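Local coordinates for major pilin backbone protein T-antigen, T13 (Streptococcus pyogenes, PDB 6BBT), which forms the backbone of the surface pilus of Streptococcus pyogenes, as the major pilin subunit that also serves as the Lancefield T-antigen used in serotyping, at residues M17-D21 with N22-M26; D71-S74 with A75-K78. All coordinates share one frame; numbering follows the deposited sequence.

Contacts 1 and 2 lie side by side in the Spy0128-like isopeptide-containing domain of the pilin, with centres about 8 Å apart. Along the chain they come in series: residues 17-26 form the loop between strands 10-17 and 29-37, and residues 71-78 lead from the loop after strand 62-67 into strand 77-83, the antiparallel partner of strand 10-17. The two loops touch directly. K72 NZ lies 2.7 Å from N22 O, a probable hydrogen bond, and M17 N lies 3.1 Å from K76 O, probably a backbone hydrogen bond, at the end of the strand pairing. The loop leaving one strand and the turn entering its partner are thus held together where those strands meet.

Contact 1. Residues M17-D21 with N22-M26; sequences MIYTD and NEILM
Y19 lays its ring across the loop toward N22, I24 and M26, and can be followed atom by atom. CB lies near M26 CE; with CG anti to the backbone N (chi1 -171°), the ring leaves CB toward the returning chain. CG and CD1 sit beneath the M26 methyl, whose CE is 4.1 Å from the ring centroid, 29° off the normal: a CH-pi contact over one face. M26 SD stands obliquely at 5.0 Å from the same centroid, making a Met-aromatic pair. Farther out, CE2 meets N22 OD1 at 3.4 Å, in the ring plane at the edge, with the amide nearly coplanar with the ring. At the tip, OH donates to I24 O at 2.6 Å, lying in the carbonyl plane. Tyrosine suits the place because its apolar ring packs with methionine while its hydroxyl ties the loop's two limbs together.

Between these limbs the chain reverses in a type I beta turn from D21 to I24, closed by I24 N to D21 O at 3.0 Å. D21 adds a second grip: its OD1 accepts the amide N of E23 from above the carboxylate plane, in an Asx turn superposed on the beta turn. OD2 instead reaches K225 NZ, which also pairs with E23 OE1 and probably eases the closeness of the two acids. N22 OD1 is held by E73 N. Deeper in, M17 and M26 run antiparallel alongside one another, M17 CG resting 3.7 Å from M26 SD; flexible, unbranched methionines suit a buried position, both touching Y67.

Contact 2. Residues D71-S74 with A75-K78; sequences DKES and AKNK
The carboxylates of D71 and E73 are the flat groups that K78 and K76 engage, and each meets its lysine differently. Above the plane of the D71 carboxylate, 54° out of it, K78 NZ donates to D71 OD2 at 3.0 Å in a salt bridge. The other oxygen, D71 OD1, lies 3.5 Å from A75 CB, a methyl group. The E73 carboxylate is approached nearer its plane: K76 NZ reaches OE2 on the syn side, 28° out of plane, in a short salt bridge of 2.6 Å.

The two side chains of this second pair run side by side and point the same way. K76 starts with CG between its backbone N and carbonyl carbon (chi1 63°), which brings CG to 3.3 Å from E73 O, and is then fully extended, so its methylenes follow E73 to the carboxylate. E73, bent at chi2, turns its acid back to meet the lysine. Length and flexibility suit lysine here: one ammonium group serves both E73 and Y19 O.

The backbone is pinned by A75 N, which donates to K72 O at 2.7 Å across one tight turn. A75 has a side chain small enough to sit against D71, its CB 3.9 Å from D71 CB. A water accepts from N77 N at 2.9 Å and donates weakly to S74 O, bridging the end of the turn to the beginning of the strand.

D71 OD2 has a second partner in D68 N, which helps fix the acid that K78 grips, while K72 NZ is engaged by the neighbouring loop, at N22. K78 packs against V65 and Y67 of strand 62-67, and its backbone bond with K15 belongs to the antiparallel pairing of strands 77-83 and 10-17.

Contact 1. Residues M17-D21 with N22-M26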
ATOM      1  N   MET A  17       9.242  -2.113  -0.973  1.00 17.64           N
ATOM      2  CA  MET A  17       8.217  -1.088  -1.055  1.00 18.60           C
ATOM      3  C   MET A  17       8.952   0.242  -1.204  1.00 18.99           C
ATOM      4  O   MET A  17       9.849   0.528  -0.415  1.00 20.28           O
ATOM      5  CB  MET A  17       7.360  -1.058   0.212  1.00 19.69           C
ATOM      6  CG  MET A  17       6.248  -0.023   0.176  1.00 19.05           C
ATOM      7  SD  MET A  17       4.924  -0.540  -0.924  1.00 19.06           S
ATOM      8  CE  MET A  17       3.713  -1.179   0.251  1.00 20.53           C
ATOM      9  N   ILE A  18       8.581   1.028  -2.207  1.00 17.88           N
ATOM     10  CA  ILE A  18       9.140   2.362  -2.391  1.00 18.91           C
ATOM     11  C   ILE A  18       8.640   3.187  -1.194  1.00 18.77           C
ATOM     12  O   ILE A  18       7.430   3.326  -0.991  1.00 18.73           O
ATOM     13  CB  ILE A  18       8.694   3.011  -3.716  1.00 19.64           C
ATOM     14  CG1 ILE A  18       9.180   2.189  -4.932  1.00 20.69           C
ATOM     15  CG2 ILE A  18       9.156   4.474  -3.819  1.00 19.85           C
ATOM     16  CD1 ILE A  18      10.678   1.936  -4.982  1.00 22.16           C
ATOM     17  N   TYR A  19       9.584   3.657  -0.383  1.00 17.48           N
ATOM     18  CA  TYR A  19       9.274   4.382   0.838  1.00 17.50           C
ATOM     19  C   TYR A  19      10.439   5.294   1.211  1.00 16.97           C
ATOM     20  O   TYR A  19      11.512   4.815   1.557  1.00 16.29           O
ATOM     21  CB  TYR A  19       9.027   3.399   1.970  1.00 16.66           C
ATOM     22  CG  TYR A  19       8.480   4.026   3.224  1.00 16.52           C
ATOM     23  CD1 TYR A  19       7.092   4.169   3.431  1.00 16.26           C
ATOM     24  CD2 TYR A  19       9.342   4.486   4.217  1.00 15.91           C
ATOM     25  CE1 TYR A  19       6.604   4.767   4.603  1.00 16.40           C
ATOM     26  CE2 TYR A  19       8.857   5.059   5.374  1.00 16.41           C
ATOM     27  CZ  TYR A  19       7.502   5.199   5.575  1.00 15.89           C
ATOM     28  OH  TYR A  19       7.090   5.796   6.751  1.00 16.15           O
ATOM     29  N   THR A  20      10.205   6.597   1.159  1.00 16.82           N
ATOM     30  CA  THR A  20      11.277   7.580   1.334  1.00 16.91           C
ATOM     31  C   THR A  20      11.008   8.621   2.416  1.00 17.02           C
ATOM     32  O   THR A  20      11.864   9.494   2.641  1.00 17.60           O
ATOM     33  CB  THR A  20      11.573   8.296   0.015  1.00 17.40           C
ATOM     34  OG1 THR A  20      10.410   8.992  -0.422  1.00 17.33           O
ATOM     35  CG2 THR A  20      12.011   7.285  -1.060  1.00 18.14           C
ATOM     36  N   ASP A  21       9.880   8.529   3.116  1.00 15.00           N
ATOM     37  CA  ASP A  21       9.491   9.599   4.052  1.00 15.46           C
ATOM     38  C   ASP A  21       8.782   8.996   5.271  1.00 15.20           C
ATOM     39  O   ASP A  21       7.639   8.550   5.166  1.00 14.51           O
ATOM     40  CB  ASP A  21       8.601  10.601   3.315  1.00 15.45           C
ATOM     41  CG  ASP A  21       8.098  11.737   4.196  1.00 15.57           C
ATOM     42  OD1 ASP A  21       8.436  11.816   5.395  1.00 15.17           O
ATOM     43  OD2 ASP A  21       7.342  12.559   3.659  1.00 15.96           O
ATOM     44  N   ASN A  22       9.454   9.037   6.423  1.00 15.76           N
ATOM     45  CA  ASN A  22       8.912   8.469   7.646  1.00 16.68           C
ATOM     46  C   ASN A  22       7.661   9.128   8.196  1.00 16.56           C
ATOM     47  O   ASN A  22       7.009   8.534   9.031  1.00 15.78           O
ATOM     48  CB  ASN A  22       9.974   8.388   8.738  1.00 16.93           C
ATOM     49  CG  ASN A  22      11.069   7.410   8.421  1.00 17.45           C
ATOM     50  OD1 ASN A  22      10.958   6.574   7.525  1.00 17.79           O
ATOM     51  ND2 ASN A  22      12.146   7.504   9.169  1.00 18.76           N
ATOM     52  N   GLU A  23       7.312  10.326   7.723  1.00 17.95           N
ATOM     53  CA  GLU A  23       6.039  10.964   8.075  1.00 18.80           C
ATOM     54  C   GLU A  23       4.820  10.260   7.467  1.00 17.84           C
ATOM     55  O   GLU A  23       3.701  10.508   7.882  1.00 16.50           O
ATOM     56  CB  GLU A  23       6.009  12.417   7.598  1.00 22.08           C
ATOM     57  CG  GLU A  23       7.019  13.311   8.308  1.00 25.39           C
ATOM     58  CD  GLU A  23       6.744  14.802   8.117  1.00 29.33           C
ATOM     59  OE1 GLU A  23       6.002  15.198   7.176  1.00 32.31           O
ATOM     60  OE2 GLU A  23       7.304  15.584   8.916  1.00 33.98           O
ATOM     61  N   ILE A  24       5.041   9.447   6.437  1.00 16.55           N
ATOM     62  CA  ILE A  24       3.966   8.731   5.753  1.00 15.18           C
ATOM     63  C   ILE A  24       3.741   7.394   6.448  1.00 14.24           C
ATOM     64  O   ILE A  24       4.705   6.699   6.857  1.00 14.03           O
ATOM     65  CB  ILE A  24       4.312   8.554   4.262  1.00 15.61           C
ATOM     66  CG1 ILE A  24       4.275   9.941   3.587  1.00 16.28           C
ATOM     67  CG2 ILE A  24       3.350   7.581   3.575  1.00 15.63           C
ATOM     68  CD1 ILE A  24       4.769   9.945   2.164  1.00 17.16           C
ATOM     69  N   LEU A  25       2.473   7.038   6.607  1.00 13.93           N
ATOM     70  CA  LEU A  25       2.124   5.732   7.214  1.00 13.52           C
ATOM     71  C   LEU A  25       2.213   4.619   6.165  1.00 12.66           C
ATOM     72  O   LEU A  25       1.483   4.646   5.186  1.00 11.29           O
ATOM     73  CB  LEU A  25       0.713   5.751   7.788  1.00 13.81           C
ATOM     74  CG  LEU A  25       0.436   6.523   9.055  1.00 14.79           C
ATOM     75  CD1 LEU A  25      -0.991   6.220   9.519  1.00 14.54           C
ATOM     76  CD2 LEU A  25       1.466   6.168  10.132  1.00 15.60           C
ATOM     77  N   MET A  26       3.109   3.656   6.390  1.00 13.47           N
ATOM     78  CA  MET A  26       3.144   2.415   5.578  1.00 14.07           C
ATOM     79  C   MET A  26       1.781   1.689   5.726  1.00 13.84           C
ATOM     80  O   MET A  26       1.291   1.544   6.863  1.00 13.54           O
ATOM     81  CB  MET A  26       4.271   1.499   6.085  1.00 14.12           C
ATOM     82  CG  MET A  26       4.449   0.177   5.328  1.00 14.82           C
ATOM     83  SD  MET A  26       5.325   0.438   3.764  1.00 16.07           S
ATOM     84  CE  MET A  26       7.010   0.605   4.355  1.00 15.92           C
TER

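Contact 2. Residues D71-S74 with A75-K78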
ATOM      1  N   ASP A  71       6.279   0.006  10.086  1.00 16.18           N
ATOM      2  CA  ASP A  71       7.407  -0.134   9.168  1.00 16.89           C
ATOM      3  C   ASP A  71       7.788   1.221   8.576  1.00 16.83           C
ATOM      4  O   ASP A  71       6.952   1.930   8.005  1.00 15.26           O
ATOM      5  CB  ASP A  71       7.114  -1.160   8.062  1.00 17.28           C
ATOM      6  CG  ASP A  71       7.049  -2.587   8.593  1.00 18.08           C
ATOM      7  OD1 ASP A  71       7.677  -2.880   9.640  1.00 19.90           O
ATOM      8  OD2 ASP A  71       6.352  -3.424   7.992  1.00 17.15           O
ATOM      9  N   LYS A  72       9.049   1.585   8.781  1.00 17.52           N
ATOM     10  CA  LYS A  72       9.598   2.844   8.310  1.00 18.94           C
ATOM     11  C   LYS A  72      10.705   2.514   7.295  1.00 21.55           C
ATOM     12  O   LYS A  72      10.789   1.364   6.806  1.00 19.22           O
ATOM     13  CB  LYS A  72      10.112   3.688   9.496  1.00 18.05           C
ATOM     14  CG  LYS A  72       9.058   4.131  10.512  1.00 17.91           C
ATOM     15  CD  LYS A  72       8.109   5.140   9.868  1.00 17.66           C
ATOM     16  CE  LYS A  72       6.916   5.496  10.726  1.00 17.12           C
ATOM     17  NZ  LYS A  72       5.864   6.205   9.926  1.00 16.71           N
ATOM     18  N   GLU A  73      11.523   3.526   6.968  1.00 24.70           N
ATOM     19  CA  GLU A  73      12.617   3.444   5.992  1.00 28.04           C
ATOM     20  C   GLU A  73      13.432   2.181   6.112  1.00 27.77           C
ATOM     21  O   GLU A  73      13.778   1.544   5.122  1.00 28.71           O
ATOM     22  CB  GLU A  73      13.582   4.634   6.188  1.00 30.87           C
ATOM     23  CG  GLU A  73      14.797   4.606   5.263  1.00 33.50           C
ATOM     24  CD  GLU A  73      14.394   4.808   3.834  1.00 36.21           C
ATOM     25  OE1 GLU A  73      13.453   5.602   3.612  1.00 36.69           O
ATOM     26  OE2 GLU A  73      15.018   4.185   2.948  1.00 37.68           O
ATOM     27  N   SER A  74      13.744   1.845   7.343  1.00 29.50           N
ATOM     28  CA  SER A  74      14.540   0.681   7.675  1.00 31.20           C
ATOM     29  C   SER A  74      13.831  -0.671   7.584  1.00 31.15           C
ATOM     30  O   SER A  74      14.467  -1.696   7.806  1.00 32.41           O
ATOM     31  CB  SER A  74      15.031   0.871   9.101  1.00 33.86           C
ATOM     32  OG  SER A  74      13.936   1.255   9.914  1.00 36.82           O
ATOM     33  N   ALA A  75      12.529  -0.707   7.292  1.00 28.57           N
ATOM     34  CA  ALA A  75      11.818  -1.978   7.208  1.00 26.17           C
ATOM     35  C   ALA A  75      11.035  -2.108   5.895  1.00 24.49           C
ATOM     36  O   ALA A  75      10.080  -2.875   5.797  1.00 24.03           O
ATOM     37  CB  ALA A  75      10.905  -2.137   8.411  1.00 26.43           C
ATOM     38  N   LYS A  76      11.448  -1.357   4.888  1.00 22.89           N
ATOM     39  CA  LYS A  76      10.699  -1.304   3.634  1.00 22.89           C
ATOM     40  C   LYS A  76      10.953  -2.520   2.744  1.00 20.81           C
ATOM     41  O   LYS A  76      10.171  -2.770   1.857  1.00 19.02           O
ATOM     42  CB  LYS A  76      10.966  -0.011   2.866  1.00 22.79           C
ATOM     43  CG  LYS A  76      12.395   0.195   2.414  1.00 24.55           C
ATOM     44  CD  LYS A  76      12.558   1.572   1.805  1.00 25.96           C
ATOM     45  CE  LYS A  76      13.974   1.788   1.300  1.00 28.25           C
ATOM     46  NZ  LYS A  76      14.086   3.158   0.709  1.00 29.87           N
ATOM     47  N   ASN A  77      12.051  -3.241   2.970  1.00 20.74           N
ATOM     48  CA  ASN A  77      12.378  -4.426   2.185  1.00 21.93           C
ATOM     49  C   ASN A  77      12.127  -5.666   3.010  1.00 22.00           C
ATOM     50  O   ASN A  77      12.519  -5.711   4.167  1.00 23.15           O
ATOM     51  CB  ASN A  77      13.832  -4.378   1.717  1.00 22.24           C
ATOM     52  CG  ASN A  77      14.122  -3.158   0.872  1.00 23.85           C
ATOM     53  OD1 ASN A  77      13.330  -2.782   0.016  1.00 25.17           O
ATOM     54  ND2 ASN A  77      15.240  -2.501   1.137  1.00 25.36           N
ATOM     55  N   LYS A  78      11.441  -6.649   2.424  1.00 20.42           N
ATOM     56  CA  LYS A  78      11.109  -7.889   3.101  1.00 20.65           C
ATOM     57  C   LYS A  78      11.591  -9.050   2.233  1.00 20.28           C
ATOM     58  O   LYS A  78      11.801  -8.885   1.034  1.00 18.90           O
ATOM     59  CB  LYS A  78       9.611  -8.066   3.261  1.00 21.35           C
ATOM     60  CG  LYS A  78       8.854  -6.937   3.886  1.00 22.66           C
ATOM     61  CD  LYS A  78       9.001  -6.908   5.370  1.00 22.80           C
ATOM     62  CE  LYS A  78       8.261  -5.697   5.879  1.00 23.81           C
ATOM     63  NZ  LYS A  78       8.175  -5.670   7.343  1.00 24.31           N
TER
HETATM   64  O   HOH W   1      14.334  -2.640   4.713  1.00 23.58           O